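Local atomic coordinates of predicted metal-dependent hydrolase of the TIM-barrel fold (Lactobacillus casei, PDB entry 2QPX), a protein that is of unproven function but binds zinc ions in a TIM-barrel fold and is probably a metal-dependent hydrolase of the amidohydrolase type. Residues Tyr85-Phe95 with Pro323-Lys334. Residues are numbered along the deposited sequence; the frame is centred on the assembly and turned at random.
Sequences YNHRIFGHFHF and PEMYGLAARQFK
Tyr85 reaches across to Glu324 with its phenol, OH donating to OE2 at 2.6 Å. The hydroxyl comes in well above the carboxylate plane, and OE2 also forms a salt bridge with Arg30, so one buried oxygen serves two donors. Pro323, compact and rigid, is a knob filling the hole between Tyr85, Asn86, Ile89 and Phe90. Asn86 brings its OD1 to 3.3 Å from Pro323 CB, a buried oxygen without a polar partner, while its ND2 is bonded to Tyr82 O. Ile89 splits its branches: CD1 rests on the proline ring, and CG2, set anti to the backbone N, drops to 3.8 Å from Gly327 CA, where a side chain on the glycine would clash. Bare Gly327 thus lets the helices come close; their axes pass 9.3 Å apart, nearly parallel at 13°. Both belong to the outer layer of the TIM barrel: one leads into strand 95-101, the other follows the loop bearing the zinc ligand Asp318 and lays Tyr326 and Ala330 on strand 14-19. Phe90 puts CZ over one face of Tyr326, 3.5 Å from Tyr326 CG, planes inclined at 55°; Tyr326 OH continues to the backbone carbonyl of His20, a residue that binds zinc. Phe93 is sandwiched between His92 CD2 and Gly327 O, with Ala330 CB 3.6 Å from Phe93 CG. Replacing this ring by an alanine is likely to open a gap between the helices, costing Ala330 one of two aromatic neighbours and Gly327 O its ring cover. Long, cationic Lys334 suits the helix end, where its NZ gathers carbonyls: Phe93 O at 3.1 Å, Val12 O, and His92 O through a water. After the Schellman turn at His94, Phe95 starts the strand, its CZ 3.4 Å from Tyr326 O, at the ring edge, and its CE1 against Ala330 CB.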
ATOM      1  N   TYR A  85      10.209 -38.773   3.772  1.00 17.60           N
ATOM      2  CA  TYR A  85      10.331 -37.476   3.069  1.00 17.90           C
ATOM      3  C   TYR A  85       9.703 -36.329   3.872  1.00 16.55           C
ATOM      4  O   TYR A  85      10.325 -35.283   4.091  1.00 16.29           O
ATOM      5  CB  TYR A  85       9.679 -37.589   1.705  1.00 17.16           C
ATOM      6  CG  TYR A  85       9.861 -36.375   0.821  1.00 16.90           C
ATOM      7  CD1 TYR A  85      11.134 -35.947   0.439  1.00 17.39           C
ATOM      8  CD2 TYR A  85       8.765 -35.642   0.381  1.00 16.93           C
ATOM      9  CE1 TYR A  85      11.308 -34.844  -0.362  1.00 18.06           C
ATOM     10  CE2 TYR A  85       8.941 -34.516  -0.436  1.00 16.01           C
ATOM     11  CZ  TYR A  85      10.225 -34.133  -0.802  1.00 16.85           C
ATOM     12  OH  TYR A  85      10.412 -33.005  -1.591  1.00 18.53           O
ATOM     13  N   ASN A  86       8.478 -36.543   4.338  1.00 15.80           N
ATOM     14  CA  ASN A  86       7.838 -35.576   5.247  1.00 15.10           C
ATOM     15  C   ASN A  86       8.676 -35.335   6.511  1.00 14.87           C
ATOM     16  O   ASN A  86       8.902 -34.194   6.917  1.00 17.09           O
ATOM     17  CB  ASN A  86       6.402 -35.991   5.572  1.00 15.94           C
ATOM     18  CG  ASN A  86       5.432 -35.604   4.476  1.00 16.24           C
ATOM     19  OD1 ASN A  86       4.911 -34.488   4.468  1.00 17.05           O
ATOM     20  ND2 ASN A  86       5.203 -36.506   3.520  1.00 18.23           N
ATOM     21  N   HIS A  87       9.154 -36.415   7.144  1.00 16.15           N
ATOM     22  CA  HIS A  87       9.979 -36.270   8.327  1.00 17.47           C
ATOM     23  C   HIS A  87      11.221 -35.407   8.045  1.00 15.27           C
ATOM     24  O   HIS A  87      11.635 -34.624   8.876  1.00 18.75           O
ATOM     25  CB  HIS A  87      10.380 -37.641   8.900  1.00 17.69           C
ATOM     26  CG  HIS A  87       9.370 -38.259   9.807  1.00 17.88           C
ATOM     27  ND1 HIS A  87       8.087 -38.547   9.407  1.00 18.12           N
ATOM     28  CD2 HIS A  87       9.486 -38.726  11.076  1.00 18.64           C
ATOM     29  CE1 HIS A  87       7.435 -39.117  10.411  1.00 19.07           C
ATOM     30  NE2 HIS A  87       8.263 -39.232  11.439  1.00 17.61           N
ATOM     31  N   ARG A  88      11.822 -35.578   6.873  1.00 18.10           N
ATOM     32  CA  ARG A  88      13.032 -34.810   6.534  1.00 18.74           C
ATOM     33  C   ARG A  88      12.762 -33.310   6.486  1.00 17.18           C
ATOM     34  O   ARG A  88      13.506 -32.521   7.056  1.00 19.24           O
ATOM     35  CB  ARG A  88      13.569 -35.214   5.166  1.00 19.94           C
ATOM     36  CG  ARG A  88      14.253 -36.517   5.087  1.00 21.56           C
ATOM     37  CD  ARG A  88      14.777 -36.748   3.667  1.00 22.02           C
ATOM     38  NE  ARG A  88      15.465 -38.010   3.608  1.00 23.95           N
ATOM     39  CZ  ARG A  88      16.045 -38.484   2.525  1.00 24.38           C
ATOM     40  NH1 ARG A  88      16.057 -37.802   1.392  1.00 24.39           N
ATOM     41  NH2 ARG A  88      16.655 -39.657   2.602  1.00 26.00           N
ATOM     42  N   ILE A  89      11.635 -32.935   5.879  1.00 16.96           N
ATOM     43  CA  ILE A  89      11.309 -31.517   5.705  1.00 17.13           C
ATOM     44  C   ILE A  89      10.822 -30.909   7.002  1.00 17.35           C
ATOM     45  O   ILE A  89      11.327 -29.880   7.434  1.00 16.88           O
ATOM     46  CB  ILE A  89      10.323 -31.311   4.544  1.00 15.91           C
ATOM     47  CG1 ILE A  89      10.997 -31.684   3.230  1.00 16.89           C
ATOM     48  CG2 ILE A  89       9.750 -29.840   4.502  1.00 16.88           C
ATOM     49  CD1 ILE A  89      10.082 -31.751   2.007  1.00 19.54           C
ATOM     50  N   PHE A  90       9.812 -31.517   7.627  1.00 17.59           N
ATOM     51  CA  PHE A  90       9.299 -30.978   8.890  1.00 16.27           C
ATOM     52  C   PHE A  90      10.395 -30.921   9.943  1.00 16.44           C
ATOM     53  O   PHE A  90      10.484 -29.961  10.703  1.00 17.63           O
ATOM     54  CB  PHE A  90       8.062 -31.727   9.370  1.00 16.78           C
ATOM     55  CG  PHE A  90       6.813 -31.405   8.556  1.00 14.54           C
ATOM     56  CD1 PHE A  90       6.055 -30.299   8.858  1.00 15.42           C
ATOM     57  CD2 PHE A  90       6.395 -32.220   7.489  1.00 15.74           C
ATOM     58  CE1 PHE A  90       4.933 -29.991   8.098  1.00 15.22           C
ATOM     59  CE2 PHE A  90       5.240 -31.923   6.738  1.00 15.84           C
ATOM     60  CZ  PHE A  90       4.512 -30.778   7.063  1.00 15.70           C
ATOM     61  N   GLY A  91      11.253 -31.961   9.994  1.00 18.11           N
ATOM     62  CA  GLY A  91      12.346 -32.001  10.961  1.00 19.03           C
ATOM     63  C   GLY A  91      13.400 -30.961  10.672  1.00 17.94           C
ATOM     64  O   GLY A  91      13.906 -30.338  11.595  1.00 18.98           O
ATOM     65  N   HIS A  92      13.739 -30.737   9.399  1.00 18.39           N
ATOM     66  CA  HIS A  92      14.782 -29.776   9.061  1.00 18.70           C
ATOM     67  C   HIS A  92      14.461 -28.380   9.605  1.00 19.70           C
ATOM     68  O   HIS A  92      15.334 -27.676  10.138  1.00 19.15           O
ATOM     69  CB  HIS A  92      15.016 -29.748   7.543  1.00 18.23           C
ATOM     70  CG  HIS A  92      16.012 -28.721   7.112  1.00 21.86           C
ATOM     71  ND1 HIS A  92      17.371 -28.973   7.069  1.00 26.19           N
ATOM     72  CD2 HIS A  92      15.851 -27.438   6.721  1.00 21.64           C
ATOM     73  CE1 HIS A  92      18.000 -27.876   6.682  1.00 27.33           C
ATOM     74  NE2 HIS A  92      17.101 -26.924   6.476  1.00 25.36           N
ATOM     75  N   PHE A  93      13.190 -27.989   9.462  1.00 18.30           N
ATOM     76  CA  PHE A  93      12.752 -26.649   9.856  1.00 16.93           C
ATOM     77  C   PHE A  93      12.292 -26.561  11.316  1.00 16.71           C
ATOM     78  O   PHE A  93      11.952 -25.496  11.787  1.00 18.59           O
ATOM     79  CB  PHE A  93      11.684 -26.168   8.897  1.00 17.74           C
ATOM     80  CG  PHE A  93      12.215 -25.950   7.513  1.00 17.46           C
ATOM     81  CD1 PHE A  93      13.058 -24.859   7.261  1.00 18.28           C
ATOM     82  CD2 PHE A  93      11.980 -26.855   6.491  1.00 17.48           C
ATOM     83  CE1 PHE A  93      13.598 -24.671   5.986  1.00 18.99           C
ATOM     84  CE2 PHE A  93      12.504 -26.673   5.229  1.00 18.58           C
ATOM     85  CZ  PHE A  93      13.323 -25.560   4.971  1.00 19.29           C
ATOM     86  N   HIS A  94      12.276 -27.698  12.015  1.00 17.09           N
ATOM     87  CA  HIS A  94      11.933 -27.815  13.439  1.00 17.32           C
ATOM     88  C   HIS A  94      10.425 -27.501  13.676  1.00 16.74           C
ATOM     89  O   HIS A  94      10.072 -26.918  14.687  1.00 17.65           O
ATOM     90  CB  HIS A  94      12.862 -26.954  14.323  1.00 18.79           C
ATOM     91  CG  HIS A  94      14.284 -27.423  14.340  1.00 21.51           C
ATOM     92  ND1 HIS A  94      14.833 -28.020  15.443  1.00 31.03           N
ATOM     93  CD2 HIS A  94      15.250 -27.399  13.400  1.00 26.68           C
ATOM     94  CE1 HIS A  94      16.090 -28.352  15.180  1.00 30.94           C
ATOM     95  NE2 HIS A  94      16.367 -28.001  13.939  1.00 25.97           N
ATOM     96  N   PHE A  95       9.561 -27.900  12.741  1.00 15.85           N
ATOM     97  CA  PHE A  95       8.131 -27.877  13.046  1.00 16.18           C
ATOM     98  C   PHE A  95       7.856 -28.777  14.246  1.00 16.29           C
ATOM     99  O   PHE A  95       8.349 -29.905  14.311  1.00 17.90           O
ATOM    100  CB  PHE A  95       7.307 -28.377  11.868  1.00 15.36           C
ATOM    101  CG  PHE A  95       7.133 -27.405  10.717  1.00 15.50           C
ATOM    102  CD1 PHE A  95       8.111 -27.258   9.744  1.00 15.16           C
ATOM    103  CD2 PHE A  95       5.959 -26.669  10.570  1.00 15.78           C
ATOM    104  CE1 PHE A  95       7.924 -26.458   8.642  1.00 15.17           C
ATOM    105  CE2 PHE A  95       5.779 -25.864   9.456  1.00 15.78           C
ATOM    106  CZ  PHE A  95       6.750 -25.727   8.517  1.00 14.34           C
ATOM    107  N   PRO A 323       4.708 -31.425   1.507  1.00 14.68           N
ATOM    108  CA  PRO A 323       5.605 -30.827   2.497  1.00 14.71           C
ATOM    109  C   PRO A 323       6.466 -29.697   1.980  1.00 15.10           C
ATOM    110  O   PRO A 323       6.890 -28.857   2.771  1.00 15.06           O
ATOM    111  CB  PRO A 323       6.433 -32.008   2.999  1.00 15.39           C
ATOM    112  CG  PRO A 323       6.408 -32.999   1.837  1.00 15.95           C
ATOM    113  CD  PRO A 323       4.996 -32.865   1.297  1.00 15.65           C
ATOM    114  N   GLU A 324       6.703 -29.650   0.673  1.00 15.43           N
ATOM    115  CA  GLU A 324       7.448 -28.506   0.108  1.00 16.63           C
ATOM    116  C   GLU A 324       6.804 -27.163   0.422  1.00 17.15           C
ATOM    117  O   GLU A 324       7.514 -26.166   0.581  1.00 16.74           O
ATOM    118  CB  GLU A 324       7.590 -28.610  -1.411  1.00 17.73           C
ATOM    119  CG  GLU A 324       8.456 -29.744  -1.895  1.00 17.27           C
ATOM    120  CD  GLU A 324       7.742 -31.090  -2.083  1.00 18.73           C
ATOM    121  OE1 GLU A 324       6.656 -31.325  -1.537  1.00 18.51           O
ATOM    122  OE2 GLU A 324       8.356 -31.977  -2.725  1.00 19.99           O
HETATM  123  N   MSE A 325       5.474 -27.113   0.445  1.00 14.71           N
HETATM  124  CA  MSE A 325       4.823 -25.844   0.678  1.00 16.04           C
HETATM  125  C   MSE A 325       5.020 -25.441   2.133  1.00 15.64           C
HETATM  126  O   MSE A 325       5.181 -24.258   2.433  1.00 15.90           O
HETATM  127  CB  MSE A 325       3.347 -25.901   0.307  1.00 15.28           C
HETATM  128  CG  MSE A 325       2.591 -24.568   0.425  1.00 15.78           C
HETATM  129 SE   MSE A 325       0.845 -24.650  -0.361  0.80 16.44          SE
HETATM  130  CE  MSE A 325       0.267 -22.809   0.048  1.00 17.64           C
ATOM    131  N   TYR A 326       4.966 -26.422   3.053  1.00 14.09           N
ATOM    132  CA  TYR A 326       5.299 -26.144   4.429  1.00 13.64           C
ATOM    133  C   TYR A 326       6.761 -25.673   4.579  1.00 14.55           C
ATOM    134  O   TYR A 326       7.062 -24.665   5.276  1.00 15.37           O
ATOM    135  CB  TYR A 326       5.115 -27.410   5.276  1.00 13.54           C
ATOM    136  CG  TYR A 326       3.661 -27.724   5.654  1.00 14.36           C
ATOM    137  CD1 TYR A 326       2.834 -28.475   4.840  1.00 14.05           C
ATOM    138  CD2 TYR A 326       3.122 -27.224   6.846  1.00 13.99           C
ATOM    139  CE1 TYR A 326       1.528 -28.738   5.210  1.00 15.59           C
ATOM    140  CE2 TYR A 326       1.821 -27.497   7.234  1.00 13.86           C
ATOM    141  CZ  TYR A 326       1.042 -28.264   6.423  1.00 13.98           C
ATOM    142  OH  TYR A 326      -0.234 -28.517   6.849  1.00 14.70           O
ATOM    143  N   GLY A 327       7.673 -26.423   3.967  1.00 15.53           N
ATOM    144  CA  GLY A 327       9.094 -26.094   4.045  1.00 16.30           C
ATOM    145  C   GLY A 327       9.430 -24.719   3.507  1.00 16.05           C
ATOM    146  O   GLY A 327      10.249 -24.002   4.107  1.00 16.68           O
ATOM    147  N   LEU A 328       8.855 -24.370   2.360  1.00 16.10           N
ATOM    148  CA  LEU A 328       9.170 -23.060   1.763  1.00 15.50           C
ATOM    149  C   LEU A 328       8.721 -21.900   2.653  1.00 15.28           C
ATOM    150  O   LEU A 328       9.442 -20.925   2.843  1.00 15.33           O
ATOM    151  CB  LEU A 328       8.622 -22.907   0.350  1.00 17.35           C
ATOM    152  CG  LEU A 328       9.047 -21.646  -0.418  1.00 17.45           C
ATOM    153  CD1 LEU A 328      10.536 -21.577  -0.521  1.00 20.17           C
ATOM    154  CD2 LEU A 328       8.403 -21.632  -1.817  1.00 18.65           C
ATOM    155  N   ALA A 329       7.553 -22.054   3.276  1.00 15.38           N
ATOM    156  CA  ALA A 329       7.054 -21.059   4.209  1.00 15.59           C
ATOM    157  C   ALA A 329       8.022 -20.896   5.344  1.00 14.29           C
ATOM    158  O   ALA A 329       8.367 -19.777   5.737  1.00 14.95           O
ATOM    159  CB  ALA A 329       5.628 -21.460   4.757  1.00 16.01           C
ATOM    160  N   ALA A 330       8.426 -22.024   5.916  1.00 14.71           N
ATOM    161  CA  ALA A 330       9.391 -21.999   7.031  1.00 14.73           C
ATOM    162  C   ALA A 330      10.730 -21.347   6.653  1.00 14.54           C
ATOM    163  O   ALA A 330      11.280 -20.507   7.396  1.00 16.24           O
ATOM    164  CB  ALA A 330       9.590 -23.433   7.578  1.00 15.42           C
ATOM    165  N   ARG A 331      11.244 -21.719   5.503  1.00 15.20           N
ATOM    166  CA  ARG A 331      12.531 -21.187   5.068  0.50 17.55           C
ATOM    167  C   ARG A 331      12.455 -19.684   4.848  1.00 16.60           C
ATOM    168  O   ARG A 331      13.330 -18.943   5.331  1.00 17.23           O
ATOM    169  CB  ARG A 331      13.039 -21.866   3.804  0.50 18.65           C
ATOM    170  CG  ARG A 331      14.416 -21.316   3.432  0.50 19.83           C
ATOM    171  CD  ARG A 331      15.126 -22.207   2.456  0.50 22.16           C
ATOM    172  NE  ARG A 331      15.616 -23.413   3.107  0.50 22.88           N
ATOM    173  CZ  ARG A 331      16.044 -24.494   2.459  0.50 19.04           C
ATOM    174  NH1 ARG A 331      16.046 -24.529   1.136  0.50 21.91           N
ATOM    175  NH2 ARG A 331      16.472 -25.536   3.146  0.50 21.67           N
ATOM    176  N   GLN A 332      11.412 -19.228   4.159  1.00 15.30           N
ATOM    177  CA  GLN A 332      11.335 -17.797   3.849  1.00 16.18           C
ATOM    178  C   GLN A 332      11.053 -16.980   5.104  1.00 14.93           C
ATOM    179  O   GLN A 332      11.564 -15.865   5.265  1.00 15.77           O
ATOM    180  CB  GLN A 332      10.280 -17.496   2.781  1.00 16.50           C
ATOM    181  CG  GLN A 332      10.547 -18.192   1.451  1.00 17.16           C
ATOM    182  CD  GLN A 332      11.938 -17.983   0.899  1.00 21.09           C
ATOM    183  OE1 GLN A 332      12.808 -18.815   1.123  1.00 22.70           O
ATOM    184  NE2 GLN A 332      12.182 -16.824   0.254  1.00 20.53           N
ATOM    185  N   PHE A 333      10.214 -17.490   5.989  1.00 15.36           N
ATOM    186  CA  PHE A 333       9.917 -16.800   7.233  1.00 15.53           C
ATOM    187  C   PHE A 333      11.150 -16.737   8.155  1.00 16.50           C
ATOM    188  O   PHE A 333      11.467 -15.688   8.709  1.00 16.63           O
ATOM    189  CB  PHE A 333       8.730 -17.455   7.924  1.00 16.68           C
ATOM    190  CG  PHE A 333       8.126 -16.626   9.036  1.00 16.97           C
ATOM    191  CD1 PHE A 333       7.216 -15.605   8.749  1.00 17.93           C
ATOM    192  CD2 PHE A 333       8.451 -16.852  10.340  1.00 19.57           C
ATOM    193  CE1 PHE A 333       6.649 -14.860   9.743  1.00 17.80           C
ATOM    194  CE2 PHE A 333       7.877 -16.098  11.368  1.00 17.97           C
ATOM    195  CZ  PHE A 333       6.974 -15.123  11.075  1.00 19.00           C
ATOM    196  N   LYS A 334      11.852 -17.854   8.308  1.00 16.35           N
ATOM    197  CA  LYS A 334      13.044 -17.864   9.146  1.00 17.61           C
ATOM    198  C   LYS A 334      14.108 -16.918   8.573  1.00 16.77           C
ATOM    199  O   LYS A 334      14.752 -16.168   9.330  1.00 18.59           O
ATOM    200  CB  LYS A 334      13.568 -19.277   9.347  1.00 16.97           C
ATOM    201  CG  LYS A 334      12.780 -20.045  10.391  1.00 18.12           C
ATOM    202  CD  LYS A 334      13.418 -21.388  10.747  1.00 18.03           C
ATOM    203  CE  LYS A 334      12.841 -21.898  12.059  1.00 18.48           C
ATOM    204  NZ  LYS A 334      13.597 -23.067  12.668  1.00 19.14           N
TER
HETATM  205  O   HOH W   1      15.415 -24.789  10.887  1.00 26.82           O
HETATM  206  O   HOH W   2      17.207 -24.010   5.845  1.00 41.08           O